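Local coordinates for computational designed protein based on evolution (Synthetic construct, PDB 6JCC), which is a computationally designed helical protein of the caspase recruitment domain family, probably built to adopt that death-fold architecture, its function unknown, at residues A[23-35]-A[67-81]. Sequence-based numbering, arbitrary orientation.
Sequences LDPTKILEEPLRR and SPAEAQALIDALRAH
Ile-28 carries the apolar centre of this contact, lying against Leu-74, Ala-77 and Leu-78 of helix 68-80. Its CD1 meets Leu-74 CD2 at 3.7 Å and also approaches Leu-78 CG, while its CB faces Ala-77 CB. With chi1 at 67°, CG1 sits between the backbone N and the carbonyl carbon, which lets CD1 and CG2 both reach Leu-78. The backbones come close here: Leu-74 CA points its hydrogen at Ile-28 O, CA to O 3.6 Å. Leu-29 CD2 and Leu-74 CD1 extend the apolar patch, the two side chains running side by side.

At one end, the Lys-27 chain crosses the His-81 side chain at about a right angle, Lys-27 CB lying 3.6 Å from His-81 NE2, and Leu-23 CD1 lies near His-81 CD2. The imidazole is fixed by His-81 ND1 donating to Ala-77 O (2.7 Å), an acceptor lying in the ring plane.

At the other end, Glu-31 CB meets Ala-73 CB at 3.8 Å and Pro-32 packs against Glu-70. Arg-35 NE forms a salt bridge with Glu-70 OE2 at 3.0 Å, but its hydrogen bond is weak, bent to 124°. Glu-70 CG sits over one face of the Arg-35 guanidinium, offset toward its rim. Glu-70 OE1 accepts a nearly straight bond from Ser-67 N (2.9 Å), and Ser-67 OG caps Glu-70 N, completing a capping box. With an alanine here in place of Glu-70, Arg-35 would probably lose this charge partner and Ser-67 N its side-chain acceptor.

Consistent with the six-helix death-fold bundle, Leu-23, residues 27-29, helix 30-34 and Arg-35 line helix 68-80, while Ile-19 of helix 6-22 touches Ile-28 and Leu-78, and Leu-90 of helix 84-93 packs on Leu-74 and Leu-78.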
ATOM      1  N   LEU A  23       9.783  -2.279  -5.271  1.00 12.74           N
ATOM      2  CA  LEU A  23       8.867  -2.025  -6.378  1.00 13.10           C
ATOM      3  C   LEU A  23       8.257  -0.637  -6.241  1.00 11.72           C
ATOM      4  O   LEU A  23       7.859  -0.239  -5.145  1.00 11.44           O
ATOM      5  CB  LEU A  23       7.759  -3.087  -6.348  1.00 14.69           C
ATOM      6  CG  LEU A  23       6.612  -3.060  -7.360  1.00 15.96           C
ATOM      7  CD1 LEU A  23       7.114  -3.312  -8.771  1.00 17.24           C
ATOM      8  CD2 LEU A  23       5.566  -4.100  -6.984  1.00 16.43           C
ATOM      9  N   ASP A  24       8.177   0.095  -7.348  1.00 10.42           N
ATOM     10  CA  ASP A  24       7.485   1.385  -7.373  1.00  9.51           C
ATOM     11  C   ASP A  24       6.008   1.120  -7.064  1.00  9.88           C
ATOM     12  O   ASP A  24       5.342   0.449  -7.842  1.00  9.78           O
ATOM     13  CB  ASP A  24       7.632   2.018  -8.762  1.00  8.93           C
ATOM     14  CG  ASP A  24       6.876   3.340  -8.924  1.00  7.36           C
ATOM     15  OD1 ASP A  24       6.219   3.828  -7.984  1.00  8.39           O
ATOM     16  OD2 ASP A  24       6.945   3.889 -10.036  1.00  8.15           O
ATOM     17  N   PRO A  25       5.494   1.642  -5.934  1.00 10.43           N
ATOM     18  CA  PRO A  25       4.096   1.331  -5.591  1.00 10.38           C
ATOM     19  C   PRO A  25       3.056   1.841  -6.599  1.00  9.66           C
ATOM     20  O   PRO A  25       1.936   1.337  -6.613  1.00  9.51           O
ATOM     21  CB  PRO A  25       3.907   1.993  -4.222  1.00 11.69           C
ATOM     22  CG  PRO A  25       4.927   3.065  -4.177  1.00 12.81           C
ATOM     23  CD  PRO A  25       6.104   2.553  -4.946  1.00 11.76           C
ATOM     24  N   THR A  26       3.426   2.813  -7.433  1.00  9.32           N
ATOM     25  CA  THR A  26       2.617   3.211  -8.591  1.00  9.25           C
ATOM     26  C   THR A  26       2.104   1.994  -9.365  1.00  8.82           C
ATOM     27  O   THR A  26       0.951   1.969  -9.789  1.00  8.50           O
ATOM     28  CB  THR A  26       3.421   4.115  -9.550  1.00  9.90           C
ATOM     29  OG1 THR A  26       4.017   5.187  -8.808  1.00 10.11           O
ATOM     30  CG2 THR A  26       2.528   4.701 -10.645  1.00 10.64           C
ATOM     31  N   LYS A  27       2.954   0.983  -9.509  1.00  9.12           N
ATOM     32  CA  LYS A  27       2.612  -0.230 -10.255  1.00  9.57           C
ATOM     33  C   LYS A  27       1.517  -1.079  -9.629  1.00  9.15           C
ATOM     34  O   LYS A  27       0.744  -1.698 -10.345  1.00  9.78           O
ATOM     35  CB  LYS A  27       3.859  -1.081 -10.472  1.00 10.92           C
ATOM     36  CG  LYS A  27       4.829  -0.425 -11.429  1.00 12.73           C
ATOM     37  CD  LYS A  27       6.038  -1.291 -11.680  1.00 15.38           C
ATOM     38  CE  LYS A  27       6.956  -0.649 -12.701  1.00 18.54           C
ATOM     39  NZ  LYS A  27       6.449  -0.816 -14.088  1.00 20.95           N
ATOM     40  N   ILE A  28       1.464  -1.110  -8.302  1.00  8.45           N
ATOM     41  CA  ILE A  28       0.416  -1.865  -7.597  1.00  8.78           C
ATOM     42  C   ILE A  28      -0.816  -1.018  -7.269  1.00  8.43           C
ATOM     43  O   ILE A  28      -1.847  -1.560  -6.891  1.00  8.63           O
ATOM     44  CB  ILE A  28       0.948  -2.591  -6.337  1.00  9.99           C
ATOM     45  CG1 ILE A  28       1.386  -1.610  -5.239  1.00 10.73           C
ATOM     46  CG2 ILE A  28       2.091  -3.525  -6.722  1.00 10.13           C
ATOM     47  CD1 ILE A  28       1.615  -2.268  -3.896  1.00 11.58           C
ATOM     48  N   LEU A  29      -0.702   0.302  -7.414  1.00  8.14           N
ATOM     49  CA  LEU A  29      -1.820   1.226  -7.180  1.00  8.20           C
ATOM     50  C   LEU A  29      -2.606   1.593  -8.449  1.00  8.43           C
ATOM     51  O   LEU A  29      -3.399   2.532  -8.424  1.00  8.34           O
ATOM     52  CB  LEU A  29      -1.300   2.503  -6.506  1.00  8.39           C
ATOM     53  CG  LEU A  29      -0.770   2.337  -5.081  1.00  9.18           C
ATOM     54  CD1 LEU A  29       0.065   3.543  -4.680  1.00  9.75           C
ATOM     55  CD2 LEU A  29      -1.907   2.120  -4.094  1.00  9.77           C
ATOM     56  N   GLU A  30      -2.413   0.843  -9.536  1.00  8.99           N
ATOM     57  CA  GLU A  30      -3.097   1.095 -10.813  1.00 10.29           C
ATOM     58  C   GLU A  30      -4.582   1.368 -10.668  1.00  9.96           C
ATOM     59  O   GLU A  30      -5.063   2.419 -11.071  1.00  9.32           O
ATOM     60  CB  GLU A  30      -2.944  -0.098 -11.759  1.00 12.39           C
ATOM     61  CG  GLU A  30      -1.829   0.027 -12.763  1.00 13.73           C
ATOM     62  CD  GLU A  30      -2.016  -0.949 -13.896  1.00 13.73           C
ATOM     63  OE1 GLU A  30      -1.952  -2.166 -13.645  1.00 12.94           O
ATOM     64  OE2 GLU A  30      -2.248  -0.493 -15.029  1.00 12.48           O
ATOM     65  N   GLU A  31      -5.300   0.406 -10.097  1.00 10.40           N
ATOM     66  CA  GLU A  31      -6.749   0.508 -10.018  1.00 11.68           C
ATOM     67  C   GLU A  31      -7.214   1.659  -9.127  1.00 10.15           C
ATOM     68  O   GLU A  31      -8.064   2.434  -9.547  1.00  9.48           O
ATOM     69  CB  GLU A  31      -7.392  -0.823  -9.606  1.00 14.07           C
ATOM     70  CG  GLU A  31      -8.908  -0.819  -9.690  1.00 17.05           C
ATOM     71  CD  GLU A  31      -9.415  -0.600 -11.108  1.00 19.42           C
ATOM     72  OE1 GLU A  31      -8.790  -1.114 -12.055  1.00 20.62           O
ATOM     73  OE2 GLU A  31     -10.436   0.087 -11.286  1.00 20.93           O
ATOM     74  N   PRO A  32      -6.656   1.789  -7.911  1.00  9.53           N
ATOM     75  CA  PRO A  32      -7.036   2.953  -7.108  1.00  9.44           C
ATOM     76  C   PRO A  32      -6.708   4.300  -7.767  1.00  8.30           C
ATOM     77  O   PRO A  32      -7.461   5.246  -7.604  1.00  7.77           O
ATOM     78  CB  PRO A  32      -6.252   2.779  -5.804  1.00 10.21           C
ATOM     79  CG  PRO A  32      -5.735   1.395  -5.796  1.00 10.76           C
ATOM     80  CD  PRO A  32      -5.919   0.777  -7.132  1.00 10.19           C
ATOM     81  N   LEU A  33      -5.608   4.370  -8.515  1.00  7.83           N
ATOM     82  CA  LEU A  33      -5.266   5.587  -9.263  1.00  7.81           C
ATOM     83  C   LEU A  33      -6.304   5.912 -10.343  1.00  8.32           C
ATOM     84  O   LEU A  33      -6.684   7.065 -10.506  1.00  7.92           O
ATOM     85  CB  LEU A  33      -3.863   5.500  -9.880  1.00  7.80           C
ATOM     86  CG  LEU A  33      -2.696   5.665  -8.900  1.00  8.07           C
ATOM     87  CD1 LEU A  33      -1.400   5.125  -9.490  1.00  7.82           C
ATOM     88  CD2 LEU A  33      -2.520   7.116  -8.475  1.00  8.55           C
ATOM     89  N   ARG A  34      -6.773   4.895 -11.061  1.00  9.11           N
ATOM     90  CA  ARG A  34      -7.850   5.079 -12.046  1.00 10.21           C
ATOM     91  C   ARG A  34      -9.159   5.517 -11.428  1.00 10.14           C
ATOM     92  O   ARG A  34      -9.981   6.121 -12.100  1.00 10.84           O
ATOM     93  CB  ARG A  34      -8.145   3.789 -12.786  1.00 11.87           C
ATOM     94  CG  ARG A  34      -7.048   3.342 -13.693  1.00 13.66           C
ATOM     95  CD  ARG A  34      -7.479   2.119 -14.475  1.00 15.39           C
ATOM     96  NE  ARG A  34      -6.302   1.385 -14.897  1.00 17.73           N
ATOM     97  CZ  ARG A  34      -6.310   0.224 -15.528  1.00 20.92           C
ATOM     98  NH1 ARG A  34      -7.452  -0.375 -15.835  1.00 23.10           N
ATOM     99  NH2 ARG A  34      -5.154  -0.337 -15.857  1.00 22.07           N
ATOM    100  N   ARG A  35      -9.354   5.160 -10.161  1.00 10.13           N
ATOM    101  CA  ARG A  35     -10.560   5.496  -9.411  1.00 10.60           C
ATOM    102  C   ARG A  35     -10.389   6.721  -8.498  1.00 10.41           C
ATOM    103  O   ARG A  35     -11.201   6.951  -7.600  1.00 10.99           O
ATOM    104  CB  ARG A  35     -11.018   4.250  -8.642  1.00 11.45           C
ATOM    105  CG  ARG A  35     -11.470   3.150  -9.592  1.00 13.00           C
ATOM    106  CD  ARG A  35     -11.412   1.757  -9.009  1.00 14.71           C
ATOM    107  NE  ARG A  35     -12.309   1.588  -7.878  1.00 15.31           N
ATOM    108  CZ  ARG A  35     -13.046   0.504  -7.614  1.00 15.41           C
ATOM    109  NH1 ARG A  35     -13.813   0.511  -6.536  1.00 15.67           N
ATOM    110  NH2 ARG A  35     -13.050  -0.576  -8.406  1.00 15.25           N
ATOM    111  N   SER A  67     -11.263   0.878  -1.144  1.00  8.05           N
ATOM    112  CA  SER A  67     -12.464   0.049  -1.124  1.00  8.20           C
ATOM    113  C   SER A  67     -12.037  -1.423  -1.135  1.00  8.37           C
ATOM    114  O   SER A  67     -10.877  -1.724  -1.426  1.00  8.58           O
ATOM    115  CB  SER A  67     -13.333   0.341  -2.341  1.00  8.15           C
ATOM    116  OG  SER A  67     -12.755  -0.195  -3.516  1.00  7.80           O
ATOM    117  N   PRO A  68     -12.964  -2.349  -0.827  1.00  8.79           N
ATOM    118  CA  PRO A  68     -12.611  -3.773  -0.867  1.00  9.02           C
ATOM    119  C   PRO A  68     -12.008  -4.248  -2.196  1.00  8.94           C
ATOM    120  O   PRO A  68     -10.995  -4.948  -2.188  1.00  9.34           O
ATOM    121  CB  PRO A  68     -13.947  -4.460  -0.598  1.00  9.19           C
ATOM    122  CG  PRO A  68     -14.648  -3.506   0.303  1.00  9.26           C
ATOM    123  CD  PRO A  68     -14.294  -2.143  -0.220  1.00  8.97           C
ATOM    124  N   ALA A  69     -12.616  -3.859  -3.314  1.00  8.84           N
ATOM    125  CA  ALA A  69     -12.112  -4.231  -4.643  1.00  8.95           C
ATOM    126  C   ALA A  69     -10.756  -3.599  -4.946  1.00  8.52           C
ATOM    127  O   ALA A  69      -9.910  -4.215  -5.589  1.00  9.26           O
ATOM    128  CB  ALA A  69     -13.115  -3.856  -5.722  1.00  9.24           C
ATOM    129  N   GLU A  70     -10.553  -2.374  -4.476  1.00  7.68           N
ATOM    130  CA  GLU A  70      -9.263  -1.698  -4.626  1.00  7.50           C
ATOM    131  C   GLU A  70      -8.172  -2.384  -3.813  1.00  7.56           C
ATOM    132  O   GLU A  70      -7.047  -2.529  -4.281  1.00  7.99           O
ATOM    133  CB  GLU A  70      -9.372  -0.233  -4.220  1.00  7.65           C
ATOM    134  CG  GLU A  70     -10.113   0.617  -5.233  1.00  8.14           C
ATOM    135  CD  GLU A  70     -10.458   2.002  -4.733  1.00  9.03           C
ATOM    136  OE1 GLU A  70     -10.371   2.280  -3.522  1.00  8.17           O
ATOM    137  OE2 GLU A  70     -10.856   2.820  -5.578  1.00 10.88           O
ATOM    138  N   ALA A  71      -8.496  -2.782  -2.589  1.00  7.62           N
ATOM    139  CA  ALA A  71      -7.557  -3.538  -1.752  1.00  7.82           C
ATOM    140  C   ALA A  71      -7.180  -4.869  -2.402  1.00  7.99           C
ATOM    141  O   ALA A  71      -6.006  -5.233  -2.437  1.00  8.10           O
ATOM    142  CB  ALA A  71      -8.131  -3.763  -0.363  1.00  7.98           C
ATOM    143  N   GLN A  72      -8.175  -5.575  -2.941  1.00  8.45           N
ATOM    144  CA  GLN A  72      -7.918  -6.828  -3.658  1.00  9.49           C
ATOM    145  C   GLN A  72      -7.069  -6.616  -4.914  1.00  9.27           C
ATOM    146  O   GLN A  72      -6.180  -7.417  -5.193  1.00  9.02           O
ATOM    147  CB  GLN A  72      -9.230  -7.534  -4.026  1.00 10.76           C
ATOM    148  CG  GLN A  72      -9.062  -8.964  -4.534  1.00 12.88           C
ATOM    149  CD  GLN A  72      -8.334  -9.879  -3.557  1.00 14.29           C
ATOM    150  OE1 GLN A  72      -7.342 -10.516  -3.912  1.00 15.75           O
ATOM    151  NE2 GLN A  72      -8.819  -9.943  -2.320  1.00 15.20           N
ATOM    152  N   ALA A  73      -7.337  -5.539  -5.654  1.00  8.86           N
ATOM    153  CA  ALA A  73      -6.553  -5.192  -6.850  1.00  8.69           C
ATOM    154  C   ALA A  73      -5.081  -4.973  -6.517  1.00  8.77           C
ATOM    155  O   ALA A  73      -4.189  -5.401  -7.245  1.00  9.05           O
ATOM    156  CB  ALA A  73      -7.124  -3.949  -7.515  1.00  8.73           C
ATOM    157  N   LEU A  74      -4.842  -4.308  -5.398  1.00  8.90           N
ATOM    158  CA  LEU A  74      -3.494  -4.066  -4.920  1.00  9.84           C
ATOM    159  C   LEU A  74      -2.772  -5.388  -4.609  1.00  9.72           C
ATOM    160  O   LEU A  74      -1.626  -5.594  -5.012  1.00  9.93           O
ATOM    161  CB  LEU A  74      -3.577  -3.173  -3.689  1.00 11.94           C
ATOM    162  CG  LEU A  74      -2.328  -2.448  -3.234  1.00 14.30           C
ATOM    163  CD1 LEU A  74      -2.683  -1.180  -2.491  1.00 15.32           C
ATOM    164  CD2 LEU A  74      -1.594  -3.362  -2.301  1.00 15.18           C
ATOM    165  N   ILE A  75      -3.463  -6.274  -3.899  1.00  9.81           N
ATOM    166  CA  ILE A  75      -2.926  -7.597  -3.551  1.00 10.26           C
ATOM    167  C   ILE A  75      -2.649  -8.408  -4.822  1.00  9.93           C
ATOM    168  O   ILE A  75      -1.568  -8.988  -4.968  1.00 10.07           O
ATOM    169  CB  ILE A  75      -3.884  -8.356  -2.596  1.00 11.47           C
ATOM    170  CG1 ILE A  75      -3.947  -7.648  -1.235  1.00 13.11           C
ATOM    171  CG2 ILE A  75      -3.444  -9.801  -2.377  1.00 11.70           C
ATOM    172  CD1 ILE A  75      -5.212  -7.928  -0.453  1.00 14.74           C
ATOM    173  N   ASP A  76      -3.618  -8.436  -5.736  1.00 10.08           N
ATOM    174  CA  ASP A  76      -3.449  -9.115  -7.031  1.00 10.34           C
ATOM    175  C   ASP A  76      -2.268  -8.549  -7.821  1.00  9.69           C
ATOM    176  O   ASP A  76      -1.518  -9.297  -8.445  1.00  9.74           O
ATOM    177  CB  ASP A  76      -4.723  -9.003  -7.883  1.00 11.99           C
ATOM    178  CG  ASP A  76      -5.894  -9.805  -7.327  1.00 12.51           C
ATOM    179  OD1 ASP A  76      -5.719 -10.587  -6.375  1.00 14.11           O
ATOM    180  OD2 ASP A  76      -7.006  -9.648  -7.859  1.00 12.46           O
ATOM    181  N   ALA A  77      -2.107  -7.230  -7.787  1.00  9.08           N
ATOM    182  CA  ALA A  77      -1.013  -6.569  -8.500  1.00  9.01           C
ATOM    183  C   ALA A  77       0.360  -6.950  -7.946  1.00  8.81           C
ATOM    184  O   ALA A  77       1.297  -7.155  -8.718  1.00  8.78           O
ATOM    185  CB  ALA A  77      -1.197  -5.064  -8.471  1.00  9.07           C
ATOM    186  N   LEU A  78       0.477  -7.038  -6.619  1.00  8.87           N
ATOM    187  CA  LEU A  78       1.711  -7.534  -5.990  1.00  9.53           C
ATOM    188  C   LEU A  78       2.062  -8.932  -6.488  1.00  9.62           C
ATOM    189  O   LEU A  78       3.214  -9.200  -6.830  1.00  9.83           O
ATOM    190  CB  LEU A  78       1.600  -7.548  -4.462  1.00 10.62           C
ATOM    191  CG  LEU A  78       1.884  -6.215  -3.777  1.00 11.78           C
ATOM    192  CD1 LEU A  78       1.330  -6.226  -2.360  1.00 12.49           C
ATOM    193  CD2 LEU A  78       3.377  -5.908  -3.766  1.00 12.01           C
ATOM    194  N   ARG A  79       1.061  -9.810  -6.536  1.00  9.70           N
ATOM    195  CA  ARG A  79       1.253 -11.175  -7.040  1.00 10.63           C
ATOM    196  C   ARG A  79       1.643 -11.172  -8.512  1.00 10.72           C
ATOM    197  O   ARG A  79       2.561 -11.882  -8.912  1.00 10.74           O
ATOM    198  CB  ARG A  79      -0.008 -12.013  -6.850  1.00 11.50           C
ATOM    199  CG  ARG A  79      -0.361 -12.260  -5.397  1.00 12.56           C
ATOM    200  CD  ARG A  79      -1.525 -13.226  -5.269  1.00 13.78           C
ATOM    201  NE  ARG A  79      -2.172 -13.109  -3.964  1.00 14.61           N
ATOM    202  CZ  ARG A  79      -1.675 -13.559  -2.811  1.00 15.52           C
ATOM    203  NH1 ARG A  79      -0.494 -14.180  -2.756  1.00 16.03           N
ATOM    204  NH2 ARG A  79      -2.369 -13.383  -1.689  1.00 15.91           N
ATOM    205  N   ALA A  80       0.958 -10.352  -9.306  1.00 10.62           N
ATOM    206  CA  ALA A  80       1.245 -10.239 -10.738  1.00 10.58           C
ATOM    207  C   ALA A  80       2.660  -9.732 -11.057  1.00 10.39           C
ATOM    208  O   ALA A  80       3.206 -10.072 -12.103  1.00 11.23           O
ATOM    209  CB  ALA A  80       0.204  -9.364 -11.414  1.00 10.99           C
ATOM    210  N   HIS A  81       3.240  -8.932 -10.159  1.00 10.21           N
ATOM    211  CA  HIS A  81       4.618  -8.433 -10.302  1.00 10.14           C
ATOM    212  C   HIS A  81       5.692  -9.352  -9.711  1.00 10.11           C
ATOM    213  O   HIS A  81       6.885  -9.065  -9.842  1.00 10.67           O
ATOM    214  CB  HIS A  81       4.742  -7.030  -9.697  1.00  9.98           C
ATOM    215  CG  HIS A  81       4.101  -5.966 -10.528  1.00  9.84           C
ATOM    216  ND1 HIS A  81       2.749  -5.710 -10.496  1.00  9.67           N
ATOM    217  CD2 HIS A  81       4.626  -5.101 -11.425  1.00 10.07           C
ATOM    218  CE1 HIS A  81       2.469  -4.724 -11.327  1.00 10.04           C
ATOM    219  NE2 HIS A  81       3.590  -4.339 -11.908  1.00  9.88           N
TER